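Lipocalin AI-4 (Rhodnius prolixus, PDB 5H9L) probably sequesters small lipids in the cavity of a lipocalin barrel, here occupied by a hydroxylated eicosatetraenoic acid, consistent with its likeness to leukotriene-binding relatives. Local coordinates at residues W31-S36 with R44-Q49; L108-L113 with N122-N127. One frame throughout, in Å; residues are numbered along the deposited sequence. Where two conformers were deposited one is given.

Contact 1: residues W31-S36 with R44-Q49; sequences WYLTHS and RCEKYQ. With EAH ((5S,7E,9E,11Z,14Z)-5-hydroxyicosa-7,9,11,14-tetraenoic acid), chain B.
Tyr48 packs beside Trp31 and Leu33 of strand 31-36. Its CB sits 3.5 Å from Trp31 O, the carbonyl that takes the Tyr48 N-H, and CG turns beside the backbone N (chi1 -72°), which lays the ring over the barrel interior. There CD2 meets C18 of the fatty acid at 3.6 Å, CE1 touches CB of Leu33 on the protein side, and C12 of the lipid approaches the ring edge in plane. At the tip, OH donates to Glu46 OE1 at 2.7 Å and accepts a hydrogen bond from Arg110 NH1. A phenol suits this place: apolar flanks for lipid, one hydroxyl for buried charge. The antiparallel hairpin is the first of the lipocalin barrel; Trp31, Leu33, Glu46 and Tyr48 share its inner face, and the Trp31 indole NE1 donates a hydrogen bond to Phe26 O. Where the strands part, a water receives Glu46 N-H and donates to Leu33 O and Arg44 O. The other face carries Tyr32, with Lys47 CG making a CH-pi contact over one ring face, 4.2 Å from the centroid, as lysine's aliphatic part allows. At the ring edge, Cys45 SG makes a sulfur-aromatic contact, 3.9 Å from Tyr32 CD2, while disulfide-bonded to Cys155.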
loop_
_atom_site.group_PDB
_atom_site.type_symbol
_atom_site.label_atom_id
_atom_site.label_comp_id
_atom_site.label_asym_id
_atom_site.label_seq_id
_atom_site.Cartn_x
_atom_site.Cartn_y
_atom_site.Cartn_z
ATOM N N TRP A 31 3.139 -6.309 -7.981
ATOM C CA TRP A 31 2.780 -4.895 -7.985
ATOM C C TRP A 31 4.040 -4.059 -7.749
ATOM O O TRP A 31 4.720 -4.251 -6.735
ATOM C CB TRP A 31 1.767 -4.584 -6.886
ATOM C CG TRP A 31 0.338 -4.993 -7.145
ATOM C CD1 TRP A 31 -0.343 -6.020 -6.550
ATOM C CD2 TRP A 31 -0.600 -4.346 -8.018
ATOM N NE1 TRP A 31 -1.632 -6.067 -7.015
ATOM C CE2 TRP A 31 -1.822 -5.041 -7.905
ATOM C CE3 TRP A 31 -0.522 -3.244 -8.874
ATOM C CZ2 TRP A 31 -2.964 -4.673 -8.627
ATOM C CZ3 TRP A 31 -1.645 -2.880 -9.592
ATOM C CH2 TRP A 31 -2.851 -3.586 -9.459
ATOM N N TYR A 32 4.366 -3.147 -8.663
ATOM C CA TYR A 32 5.510 -2.242 -8.466
ATOM C C TYR A 32 5.063 -0.947 -7.820
ATOM O O TYR A 32 4.097 -0.322 -8.261
ATOM C CB TYR A 32 6.192 -1.926 -9.802
ATOM C CG TYR A 32 6.807 -3.121 -10.479
ATOM C CD1 TYR A 32 6.025 -3.959 -11.274
ATOM C CD2 TYR A 32 8.162 -3.424 -10.335
ATOM C CE1 TYR A 32 6.563 -5.065 -11.900
ATOM C CE2 TYR A 32 8.707 -4.547 -10.967
ATOM C CZ TYR A 32 7.894 -5.348 -11.741
ATOM O OH TYR A 32 8.419 -6.453 -12.364
ATOM N N LEU A 33 5.777 -0.517 -6.791
ATOM C CA LEU A 33 5.457 0.745 -6.130
ATOM C C LEU A 33 6.127 1.887 -6.900
ATOM O O LEU A 33 7.332 2.128 -6.741
ATOM C CB LEU A 33 5.912 0.695 -4.669
ATOM C CG LEU A 33 5.737 1.960 -3.838
ATOM C CD1 LEU A 33 4.340 2.540 -4.011
ATOM C CD2 LEU A 33 6.016 1.670 -2.381
ATOM N N THR A 34 5.373 2.587 -7.736
ATOM C CA THR A 34 5.985 3.521 -8.674
ATOM C C THR A 34 5.920 4.987 -8.220
ATOM O O THR A 34 6.742 5.795 -8.636
ATOM C CB THR A 34 5.354 3.415 -10.092
ATOM O OG1 THR A 34 3.946 3.699 -10.045
ATOM C CG2 THR A 34 5.556 2.019 -10.664
ATOM N N HIS A 35 4.934 5.337 -7.395
ATOM C CA HIS A 35 4.742 6.728 -6.934
ATOM C C HIS A 35 4.199 6.732 -5.526
ATOM O O HIS A 35 3.537 5.786 -5.119
ATOM C CB HIS A 35 3.759 7.508 -7.818
ATOM C CG HIS A 35 4.163 7.625 -9.249
ATOM N ND1 HIS A 35 4.147 6.556 -10.116
ATOM C CD2 HIS A 35 4.543 8.699 -9.976
ATOM C CE1 HIS A 35 4.539 6.962 -11.311
ATOM N NE2 HIS A 35 4.781 8.258 -11.253
ATOM N N SER A 36 4.433 7.820 -4.801
ATOM C CA SER A 36 3.856 7.956 -3.467
ATOM C C SER A 36 3.740 9.426 -3.091
ATOM O O SER A 36 4.440 10.272 -3.648
ATOM C CB SER A 36 4.695 7.196 -2.438
ATOM O OG SER A 36 6.025 7.699 -2.390
ATOM N N ARG A 44 13.727 4.155 -4.646
ATOM C CA ARG A 44 13.991 2.761 -4.968
ATOM C C ARG A 44 12.847 2.202 -5.794
ATOM O O ARG A 44 11.807 2.852 -5.955
ATOM C CB ARG A 44 14.172 1.944 -3.683
ATOM C CG ARG A 44 15.377 2.360 -2.842
ATOM C CD ARG A 44 15.382 1.665 -1.484
ATOM N NE ARG A 44 14.266 2.139 -0.665
ATOM C CZ ARG A 44 13.194 1.417 -0.345
ATOM N NH1 ARG A 44 13.096 0.159 -0.743
ATOM N NH2 ARG A 44 12.227 1.951 0.393
ATOM N N CYS A 45 13.020 0.992 -6.304
ATOM C CA CYS A 45 11.932 0.290 -6.975
ATOM C C CYS A 45 11.587 -0.983 -6.226
ATOM O O CYS A 45 12.267 -2.009 -6.361
ATOM C CB CYS A 45 12.282 -0.062 -8.417
ATOM S SG CYS A 45 10.875 -0.738 -9.348
ATOM N N GLU A 46 10.524 -0.905 -5.444
ATOM C CA GLU A 46 10.023 -2.037 -4.680
ATOM C C GLU A 46 9.003 -2.812 -5.483
ATOM O O GLU A 46 7.993 -2.248 -5.925
ATOM C CB GLU A 46 9.401 -1.555 -3.373
ATOM C CG GLU A 46 10.398 -0.948 -2.409
ATOM C CD GLU A 46 9.801 -0.688 -1.025
ATOM O OE1 GLU A 46 8.563 -0.546 -0.893
ATOM O OE2 GLU A 46 10.580 -0.609 -0.058
ATOM N N LYS A 47 9.271 -4.098 -5.650
ATOM C CA LYS A 47 8.347 -5.030 -6.293
ATOM C C LYS A 47 7.695 -5.897 -5.234
ATOM O O LYS A 47 8.360 -6.654 -4.535
ATOM C CB LYS A 47 9.070 -5.905 -7.322
ATOM C CG LYS A 47 8.147 -6.921 -8.005
ATOM C CD LYS A 47 8.861 -7.733 -9.083
ATOM C CE LYS A 47 9.779 -8.778 -8.473
ATOM N NZ LYS A 47 10.329 -9.693 -9.513
ATOM N N TYR A 48 6.385 -5.759 -5.103
ATOM C CA TYR A 48 5.620 -6.532 -4.144
ATOM C C TYR A 48 5.097 -7.792 -4.818
ATOM O O TYR A 48 4.279 -7.731 -5.726
ATOM C CB TYR A 48 4.487 -5.671 -3.568
ATOM C CG TYR A 48 4.964 -4.600 -2.609
ATOM C CD1 TYR A 48 5.661 -3.485 -3.058
ATOM C CD2 TYR A 48 4.706 -4.699 -1.241
ATOM C CE1 TYR A 48 6.110 -2.501 -2.170
ATOM C CE2 TYR A 48 5.143 -3.714 -0.352
ATOM C CZ TYR A 48 5.834 -2.624 -0.816
ATOM O OH TYR A 48 6.278 -1.666 0.062
ATOM N N GLN A 49 5.583 -8.939 -4.361
ATOM C CA GLN A 49 5.153 -10.236 -4.866
ATOM C C GLN A 49 4.069 -10.798 -3.962
ATOM O O GLN A 49 4.228 -10.839 -2.740
ATOM C CB GLN A 49 6.336 -11.192 -4.934
ATOM C CG GLN A 49 7.497 -10.636 -5.768
ATOM C CD GLN A 49 8.635 -11.613 -5.928
ATOM O OE1 GLN A 49 9.779 -11.306 -5.596
ATOM N NE2 GLN A 49 8.334 -12.791 -6.458
HETATM O O1 EAH B . 5.158 4.717 2.965
HETATM C C1 EAH B . 4.634 4.759 4.105
HETATM O O2 EAH B . 3.698 3.973 4.390
HETATM C C2 EAH B . 5.116 5.783 5.112
HETATM C C3 EAH B . 5.999 5.120 6.138
HETATM C C4 EAH B . 7.170 4.510 5.415
HETATM C C5 EAH B . 7.676 3.334 6.212
HETATM O O3 EAH B . 8.959 2.996 5.742
HETATM C C6 EAH B . 6.859 2.242 6.012
HETATM C C7 EAH B . 6.983 0.904 5.695
HETATM C C8 EAH B . 5.915 0.088 5.652
HETATM C C9 EAH B . 5.995 -1.147 4.789
HETATM C C10 EAH B . 4.974 -2.018 4.732
HETATM C C11 EAH B . 5.008 -3.083 3.663
HETATM C C12 EAH B . 4.031 -3.993 3.465
HETATM C C13 EAH B . 2.760 -4.083 4.285
HETATM C C14 EAH B . 1.802 -2.960 3.943
HETATM C C15 EAH B . 1.095 -2.880 2.791
HETATM C C16 EAH B . 1.166 -3.909 1.681
HETATM C C17 EAH B . 0.656 -3.305 0.388
HETATM C C18 EAH B . 1.139 -4.094 -0.809
HETATM C C19 EAH B . -0.016 -4.768 -1.517
HETATM C C20 EAH B . 0.457 -5.317 -2.850
HETATM O O HOH W 1 9.369 1.704 -5.110
#

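Contact 2: residues L108-L113 with N122-N127. With EAH ((5S,7E,9E,11Z,14Z)-5-hydroxyicosa-7,9,11,14-tetraenoic acid), chain B.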
loop_
_atom_site.group_PDB
_atom_site.type_symbol
_atom_site.label_atom_id
_atom_site.label_comp_id
_atom_site.label_asym_id
_atom_site.label_seq_id
_atom_site.Cartn_x
_atom_site.Cartn_y
_atom_site.Cartn_z
ATOM N N LEU A 108 -3.311 2.937 -2.991
ATOM C CA LEU A 108 -3.456 2.421 -1.625
ATOM C C LEU A 108 -3.175 3.483 -0.594
ATOM O O LEU A 108 -2.438 4.441 -0.861
ATOM C CB LEU A 108 -2.506 1.247 -1.387
ATOM C CG LEU A 108 -2.975 -0.160 -1.756
ATOM C CD1 LEU A 108 -3.270 -0.235 -3.250
ATOM C CD2 LEU A 108 -1.944 -1.213 -1.360
ATOM N N TYR A 109 -3.786 3.323 0.574
ATOM C CA TYR A 109 -3.412 4.064 1.761
ATOM C C TYR A 109 -2.694 3.114 2.705
ATOM O O TYR A 109 -3.147 1.981 2.883
ATOM C CB TYR A 109 -4.664 4.661 2.413
ATOM C CG TYR A 109 -4.418 5.359 3.729
ATOM C CD1 TYR A 109 -3.819 6.610 3.781
ATOM C CD2 TYR A 109 -4.807 4.770 4.924
ATOM C CE1 TYR A 109 -3.599 7.247 4.994
ATOM C CE2 TYR A 109 -4.587 5.391 6.131
ATOM C CZ TYR A 109 -3.982 6.625 6.162
ATOM O OH TYR A 109 -3.777 7.241 7.387
ATOM N N ARG A 110 -1.613 3.565 3.331
ATOM C CA ARG A 110 -0.850 2.735 4.248
ATOM C C ARG A 110 -0.580 3.548 5.507
ATOM O O ARG A 110 -0.312 4.743 5.432
ATOM C CB ARG A 110 0.459 2.260 3.609
ATOM C CG ARG A 110 1.250 1.298 4.487
ATOM C CD ARG A 110 2.341 0.551 3.739
ATOM N NE ARG A 110 3.381 1.450 3.269
ATOM C CZ ARG A 110 4.330 1.115 2.395
ATOM N NH1 ARG A 110 4.371 -0.112 1.882
ATOM N NH2 ARG A 110 5.221 2.011 2.017
ATOM N N CYS A 111 -0.648 2.910 6.668
ATOM C CA CYS A 111 -0.433 3.612 7.928
ATOM C C CYS A 111 0.084 2.653 8.990
ATOM O O CYS A 111 -0.240 1.472 8.970
ATOM C CB CYS A 111 -1.734 4.275 8.393
ATOM S SG CYS A 111 -1.630 5.375 9.846
ATOM N N GLY A 112 0.884 3.164 9.917
ATOM C CA GLY A 112 1.353 2.354 11.027
ATOM C C GLY A 112 1.985 3.238 12.078
ATOM O O GLY A 112 2.265 4.414 11.823
ATOM N N LEU A 113 2.190 2.682 13.270
ATOM C CA LEU A 113 2.846 3.401 14.365
ATOM C C LEU A 113 4.348 3.159 14.376
ATOM O O LEU A 113 5.121 4.048 14.741
ATOM C CB LEU A 113 2.256 2.997 15.724
ATOM C CG LEU A 113 0.777 3.317 15.932
ATOM C CD1 LEU A 113 0.336 2.888 17.323
ATOM C CD2 LEU A 113 0.505 4.794 15.709
ATOM N N ASN A 122 0.780 7.203 4.315
ATOM C CA ASN A 122 1.166 7.536 2.944
ATOM C C ASN A 122 0.072 7.121 1.991
ATOM O O ASN A 122 -0.716 6.230 2.313
ATOM C CB ASN A 122 2.470 6.825 2.556
ATOM C CG ASN A 122 3.350 7.645 1.619
ATOM O OD1 ASN A 122 2.922 8.631 1.024
ATOM N ND2 ASN A 122 4.608 7.224 1.489
ATOM N N PHE A 123 0.037 7.750 0.818
ATOM C CA PHE A 123 -0.731 7.211 -0.303
ATOM C C PHE A 123 0.252 6.699 -1.336
ATOM O O PHE A 123 1.254 7.349 -1.624
ATOM C CB PHE A 123 -1.667 8.255 -0.900
ATOM C CG PHE A 123 -2.869 8.553 -0.042
ATOM C CD1 PHE A 123 -2.813 9.515 0.945
ATOM C CD2 PHE A 123 -4.058 7.870 -0.255
ATOM C CE1 PHE A 123 -3.925 9.794 1.728
ATOM C CE2 PHE A 123 -5.160 8.133 0.506
ATOM C CZ PHE A 123 -5.105 9.106 1.502
ATOM N N LEU A 124 -0.051 5.525 -1.875
ATOM C CA LEU A 124 0.877 4.745 -2.690
ATOM C C LEU A 124 0.222 4.419 -4.008
ATOM O O LEU A 124 -0.920 3.968 -4.032
ATOM C CB LEU A 124 1.261 3.441 -1.987
ATOM C CG LEU A 124 1.772 3.544 -0.545
ATOM C CD1 LEU A 124 1.979 2.152 0.050
ATOM C CD2 LEU A 124 3.044 4.340 -0.478
ATOM N N LEU A 125 0.943 4.627 -5.099
ATOM C CA LEU A 125 0.464 4.167 -6.395
ATOM C C LEU A 125 1.282 2.962 -6.854
ATOM O O LEU A 125 2.512 3.052 -7.052
ATOM C CB LEU A 125 0.532 5.279 -7.438
ATOM C CG LEU A 125 0.039 4.899 -8.833
ATOM C CD1 LEU A 125 -1.436 4.541 -8.815
ATOM C CD2 LEU A 125 0.281 6.021 -9.816
ATOM N N PHE A 126 0.586 1.838 -7.010
ATOM C CA PHE A 126 1.175 0.614 -7.536
ATOM C C PHE A 126 0.774 0.411 -8.987
ATOM O O PHE A 126 -0.333 0.778 -9.415
ATOM C CB PHE A 126 0.733 -0.596 -6.708
ATOM C CG PHE A 126 1.277 -0.613 -5.307
ATOM C CD1 PHE A 126 0.644 0.098 -4.294
ATOM C CD2 PHE A 126 2.415 -1.343 -4.999
ATOM C CE1 PHE A 126 1.153 0.076 -3.004
ATOM C CE2 PHE A 126 2.925 -1.358 -3.724
ATOM C CZ PHE A 126 2.282 -0.669 -2.725
ATOM N N ASN A 127 1.689 -0.178 -9.744
ATOM C CA ASN A 127 1.460 -0.469 -11.154
ATOM C C ASN A 127 1.862 -1.898 -11.463
ATOM O O ASN A 127 2.794 -2.428 -10.848
ATOM C CB ASN A 127 2.259 0.503 -12.037
ATOM C CG ASN A 127 1.456 1.728 -12.440
ATOM O OD1 ASN A 127 0.516 1.615 -13.229
ATOM N ND2 ASN A 127 1.859 2.908 -11.962
HETATM O O1 EAH B . 5.158 4.717 2.965
HETATM C C1 EAH B . 4.634 4.759 4.105
HETATM O O2 EAH B . 3.698 3.973 4.390
HETATM C C2 EAH B . 5.116 5.783 5.112
HETATM C C3 EAH B . 5.999 5.120 6.138
HETATM C C4 EAH B . 7.170 4.510 5.415
HETATM C C5 EAH B . 7.676 3.334 6.212
HETATM O O3 EAH B . 8.959 2.996 5.742
HETATM C C6 EAH B . 6.859 2.242 6.012
HETATM C C7 EAH B . 6.983 0.904 5.695
HETATM C C8 EAH B . 5.915 0.088 5.652
HETATM C C9 EAH B . 5.995 -1.147 4.789
HETATM C C10 EAH B . 4.974 -2.018 4.732
HETATM C C11 EAH B . 5.008 -3.083 3.663
HETATM C C12 EAH B . 4.031 -3.993 3.465
HETATM C C13 EAH B . 2.760 -4.083 4.285
HETATM C C14 EAH B . 1.802 -2.960 3.943
HETATM C C15 EAH B . 1.095 -2.880 2.791
HETATM C C16 EAH B . 1.166 -3.909 1.681
HETATM C C17 EAH B . 0.656 -3.305 0.388
HETATM C C18 EAH B . 1.139 -4.094 -0.809
HETATM C C19 EAH B . -0.016 -4.768 -1.517
HETATM C C20 EAH B . 0.457 -5.317 -2.850
#
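Leu108 pairs with Leu124 through two backbone hydrogen bonds, both 2.8 Å between N and O. Its CD2 methyl reaches 3.7 Å from Phe126 CE1, the two side chains crossing at about a right angle, and lies close to C17 of the bound hydroxy fatty acid; a branched hydrocarbon suits an apolar wall beside the lipid chain.

Tyr109, next along, turns to the other face of the sheet. Its CD1 edge carbon is placed over one face of the Phe123 ring, 3.6 Å from Phe123 CZ, with the planes 53° apart, an oblique pairing of two large aromatics. The hydroxyl, at the far end from Phe123, hydrogen-bonds Asp121 OD2 and Asn11 N.

Arg110 returns to the cavity and meets the ligand's head group. With CG anti to the backbone N (chi1 -176°) and a bend at chi3, the guanidinium presents two N-H groups to the carboxylate: NE to EAH O2 at 2.8 Å and NH2 to EAH O1 at 2.9 Å, both nearly straight. Leu124 CD1 lies over the centre of one guanidinium face, 3.5 Å from Arg110 CZ, and C9 of the lipid lies over the opposite face toward its rim, so the group is sandwiched and its rotation probably restricted. NH1 donates to Tyr48. Asn122, the hydrogen-bonded partner of Arg110 in the sheet, adds ND2 to EAH O1 at 3.0 Å, while its OD1 accepts from Asp38 N; the amide can thus serve anion and backbone at once.

Strand 105-112 lies in the antiparallel barrel between strand 90-100, touched by Leu108 and Arg110, and strand 120-127, whose Leu124 and Phe126 pack in turn on strand 30-36; Cys111 ties the strand to Cys10 near the N-terminus.

How the contacts relate
Contacts 1 and 2 are two hairpins of one barrel wall, their centres about 11 Å apart, joined because strands 30-36 and 120-127 are neighbours. The seam is probably hydrogen-bonded at Tyr32 N to Asn127 O and at His35 O to Leu125 N, each 2.8 Å, with a classic beta bulge where Thr34 and His35 both face Leu125. Inside the barrel, Tyr48 CD1 packs 3.5 Å from Phe126 CE2. Both contacts line the fatty acid pocket: contact 2 binds the carboxylate, contact 1 meets the tail, and Lys61 adds a further hydrogen bond to the ligand. The hydrogen bond between Tyr48 and Arg110 joins the two contacts and probably helps orient the arginine.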